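Local coordinates for protein endonuclease IV (Thermus thermophilus, PDB 3AAM) that cleaves phosphodiester bonds at apurinic or apyrimidinic sites in damaged DNA, a metal-dependent step of base excision repair, at residues Lys14-Glu22 with Glu50-Arg58. Sequence-based numbering, arbitrary orientation.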
loop_
_atom_site.group_PDB
_atom_site.type_symbol
_atom_site.label_atom_id
_atom_site.label_comp_id
_atom_site.label_asym_id
_atom_site.label_seq_id
_atom_site.Cartn_x
_atom_site.Cartn_y
_atom_site.Cartn_z
ATOM N N LYS A 14 12.915 -19.104 4.201
ATOM C CA LYS A 14 11.492 -19.327 3.962
ATOM C C LYS A 14 10.987 -18.514 2.770
ATOM O O LYS A 14 9.917 -18.792 2.231
ATOM C CB LYS A 14 10.678 -18.952 5.205
ATOM C CG LYS A 14 10.984 -19.772 6.446
ATOM C CD LYS A 14 10.550 -21.220 6.290
ATOM C CE LYS A 14 10.691 -21.974 7.605
ATOM N NZ LYS A 14 9.874 -21.340 8.674
ATOM N N GLY A 15 11.758 -17.509 2.365
ATOM C CA GLY A 15 11.358 -16.681 1.240
ATOM C C GLY A 15 9.978 -16.073 1.418
ATOM O O GLY A 15 9.567 -15.759 2.538
ATOM N N VAL A 16 9.254 -15.903 0.317
ATOM C CA VAL A 16 7.917 -15.325 0.392
ATOM C C VAL A 16 6.944 -16.240 1.129
ATOM O O VAL A 16 5.937 -15.782 1.669
ATOM C CB VAL A 16 7.352 -15.014 -1.018
ATOM C CG1 VAL A 16 8.218 -13.964 -1.699
ATOM C CG2 VAL A 16 7.293 -16.281 -1.857
ATOM N N ALA A 17 7.245 -17.534 1.152
ATOM C CA ALA A 17 6.383 -18.488 1.841
ATOM C C ALA A 17 6.397 -18.189 3.336
ATOM O O ALA A 17 5.404 -18.397 4.034
ATOM C CB ALA A 17 6.863 -19.913 1.584
ATOM N N GLY A 18 7.532 -17.697 3.824
ATOM C CA GLY A 18 7.650 -17.375 5.233
ATOM C C GLY A 18 6.660 -16.309 5.670
ATOM O O GLY A 18 6.165 -16.331 6.798
ATOM N N ALA A 19 6.370 -15.372 4.774
ATOM C CA ALA A 19 5.430 -14.302 5.083
ATOM C C ALA A 19 4.024 -14.862 5.260
ATOM O O ALA A 19 3.285 -14.434 6.146
ATOM C CB ALA A 19 5.445 -13.249 3.975
ATOM N N VAL A 20 3.646 -15.808 4.405
ATOM C CA VAL A 20 2.325 -16.412 4.513
ATOM C C VAL A 20 2.211 -17.096 5.876
ATOM O O VAL A 20 1.208 -16.952 6.574
ATOM C CB VAL A 20 2.082 -17.465 3.403
ATOM C CG1 VAL A 20 0.680 -18.048 3.537
ATOM C CG2 VAL A 20 2.255 -16.833 2.031
ATOM N N GLU A 21 3.250 -17.833 6.258
ATOM C CA GLU A 21 3.241 -18.532 7.539
ATOM C C GLU A 21 3.149 -17.579 8.720
ATOM O O GLU A 21 2.427 -17.847 9.683
ATOM C CB GLU A 21 4.490 -19.396 7.689
ATOM C CG GLU A 21 4.620 -20.476 6.631
ATOM C CD GLU A 21 5.757 -21.427 6.917
ATOM O OE1 GLU A 21 6.119 -22.207 6.012
ATOM O OE2 GLU A 21 6.281 -21.401 8.052
ATOM N N GLU A 22 3.882 -16.470 8.656
ATOM C CA GLU A 22 3.861 -15.501 9.742
ATOM C C GLU A 22 2.495 -14.828 9.856
ATOM O O GLU A 22 2.030 -14.532 10.959
ATOM C CB GLU A 22 4.959 -14.448 9.555
ATOM C CG GLU A 22 4.944 -13.365 10.630
ATOM C CD GLU A 22 6.136 -12.434 10.564
ATOM O OE1 GLU A 22 6.773 -12.354 9.493
ATOM O OE2 GLU A 22 6.427 -11.771 11.584
ATOM N N GLU A 50 9.061 -22.084 -5.046
ATOM C CA GLU A 50 8.664 -21.064 -4.083
ATOM C C GLU A 50 7.276 -20.540 -4.441
ATOM O O GLU A 50 6.460 -20.263 -3.561
ATOM C CB GLU A 50 9.669 -19.907 -4.056
ATOM C CG GLU A 50 9.513 -19.021 -2.819
ATOM C CD GLU A 50 10.602 -17.967 -2.671
ATOM O OE1 GLU A 50 11.796 -18.302 -2.804
ATOM O OE2 GLU A 50 10.260 -16.796 -2.402
ATOM N N VAL A 51 7.006 -20.403 -5.737
ATOM C CA VAL A 51 5.700 -19.930 -6.184
ATOM C C VAL A 51 4.628 -20.915 -5.724
ATOM O O VAL A 51 3.589 -20.518 -5.193
ATOM C CB VAL A 51 5.642 -19.814 -7.727
ATOM C CG1 VAL A 51 4.259 -19.364 -8.165
ATOM C CG2 VAL A 51 6.693 -18.828 -8.215
ATOM N N GLU A 52 4.888 -22.206 -5.925
ATOM C CA GLU A 52 3.948 -23.250 -5.531
ATOM C C GLU A 52 3.711 -23.241 -4.024
ATOM O O GLU A 52 2.578 -23.387 -3.568
ATOM C CB GLU A 52 4.481 -24.621 -5.966
ATOM C CG GLU A 52 3.503 -25.795 -5.838
ATOM C CD GLU A 52 3.316 -26.285 -4.410
ATOM O OE1 GLU A 52 4.319 -26.385 -3.670
ATOM O OE2 GLU A 52 2.164 -26.590 -4.030
ATOM N N ALA A 53 4.780 -23.069 -3.255
ATOM C CA ALA A 53 4.673 -23.047 -1.801
ATOM C C ALA A 53 3.849 -21.856 -1.321
ATOM O O ALA A 53 2.993 -21.993 -0.447
ATOM C CB ALA A 53 6.063 -23.012 -1.176
ATOM N N PHE A 54 4.107 -20.690 -1.903
ATOM C CA PHE A 54 3.393 -19.468 -1.546
ATOM C C PHE A 54 1.894 -19.641 -1.783
ATOM O O PHE A 54 1.079 -19.403 -0.892
ATOM C CB PHE A 54 3.912 -18.301 -2.388
ATOM C CG PHE A 54 3.267 -16.981 -2.065
ATOM C CD1 PHE A 54 3.767 -16.179 -1.046
ATOM C CD2 PHE A 54 2.150 -16.552 -2.767
ATOM C CE1 PHE A 54 3.161 -14.965 -0.732
ATOM C CE2 PHE A 54 1.536 -15.341 -2.461
ATOM C CZ PHE A 54 2.043 -14.547 -1.442
ATOM N N ARG A 55 1.538 -20.053 -2.993
ATOM C CA ARG A 55 0.139 -20.256 -3.339
ATOM C C ARG A 55 -0.531 -21.326 -2.484
ATOM O O ARG A 55 -1.637 -21.128 -1.991
ATOM C CB ARG A 55 0.012 -20.629 -4.821
ATOM C CG ARG A 55 0.269 -19.478 -5.785
ATOM C CD ARG A 55 0.197 -19.953 -7.231
ATOM N NE ARG A 55 0.267 -18.845 -8.181
ATOM C CZ ARG A 55 -0.788 -18.310 -8.789
ATOM N NH1 ARG A 55 -0.626 -17.303 -9.635
ATOM N NH2 ARG A 55 -2.005 -18.787 -8.561
ATOM N N ALA A 56 0.136 -22.463 -2.311
ATOM C CA ALA A 56 -0.425 -23.555 -1.522
ATOM C C ALA A 56 -0.634 -23.146 -0.071
ATOM O O ALA A 56 -1.674 -23.435 0.521
ATOM C CB ALA A 56 0.481 -24.777 -1.600
ATOM N N LEU A 57 0.361 -22.479 0.504
ATOM C CA LEU A 57 0.262 -22.034 1.886
ATOM C C LEU A 57 -0.849 -21.002 2.042
ATOM O O LEU A 57 -1.630 -21.060 2.993
ATOM C CB LEU A 57 1.599 -21.450 2.352
ATOM C CG LEU A 57 2.719 -22.463 2.606
ATOM C CD1 LEU A 57 4.053 -21.738 2.737
ATOM C CD2 LEU A 57 2.408 -23.260 3.875
ATOM N N ARG A 58 -0.933 -20.064 1.102
ATOM C CA ARG A 58 -1.963 -19.035 1.165
ATOM C C ARG A 58 -3.366 -19.621 1.086
ATOM O O ARG A 58 -4.229 -19.318 1.906
ATOM C CB ARG A 58 -1.787 -18.021 0.032
ATOM C CG ARG A 58 -0.999 -16.786 0.411
ATOM C CD ARG A 58 -1.723 -15.526 -0.044
ATOM N NE ARG A 58 -1.908 -15.483 -1.492
ATOM C CZ ARG A 58 -2.605 -14.548 -2.133
ATOM N NH1 ARG A 58 -2.713 -14.590 -3.452
ATOM N NH2 ARG A 58 -3.203 -13.576 -1.458
#
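Val-16 N gives Glu-50 OE2 a nearly straight hydrogen bond, 3.0 Å long with an N-H...O angle of 176°, which reaches the oxygen from above the carboxylate plane. Glu-50 reaches across to helix 15-26 with CG anti to the backbone N (chi1 -164°) and the chain extended beyond it. Beside this bond, Val-16 CG2 packs 3.6 Å from Phe-54 CD1, while Val-16 O lies at the ring edge. One turn on, Val-20 divides its methyls: CG2 sits 3.5 Å from Phe-54 CE1, and CG1, anti to the backbone N, meets Leu-57 CB at 3.7 Å. Ala-17 CB takes Leu-57 CD1 at 3.5 Å. The segment axes run almost parallel, 11° apart and 8.3 Å at closest, as expected of consecutive outer helices of a TIM barrel, here 15-26 and 48-60, which precede and follow strand 31-34 in the sequence. Arg-58 CG lies over one face of the Phe-54 ring, toward its rim, its guanidinium bonding to Leu-64 O. Phe-31 of that strand touches Val-20, Phe-54 and Arg-58, and Leu-100 of helix 82-100 backs Val-16 and Phe-54. Arg-44 forms a salt bridge with Glu-50 OE2; an alanine replacing Glu-50 would probably leave both Val-16 N and the Arg-44 charge without this partner.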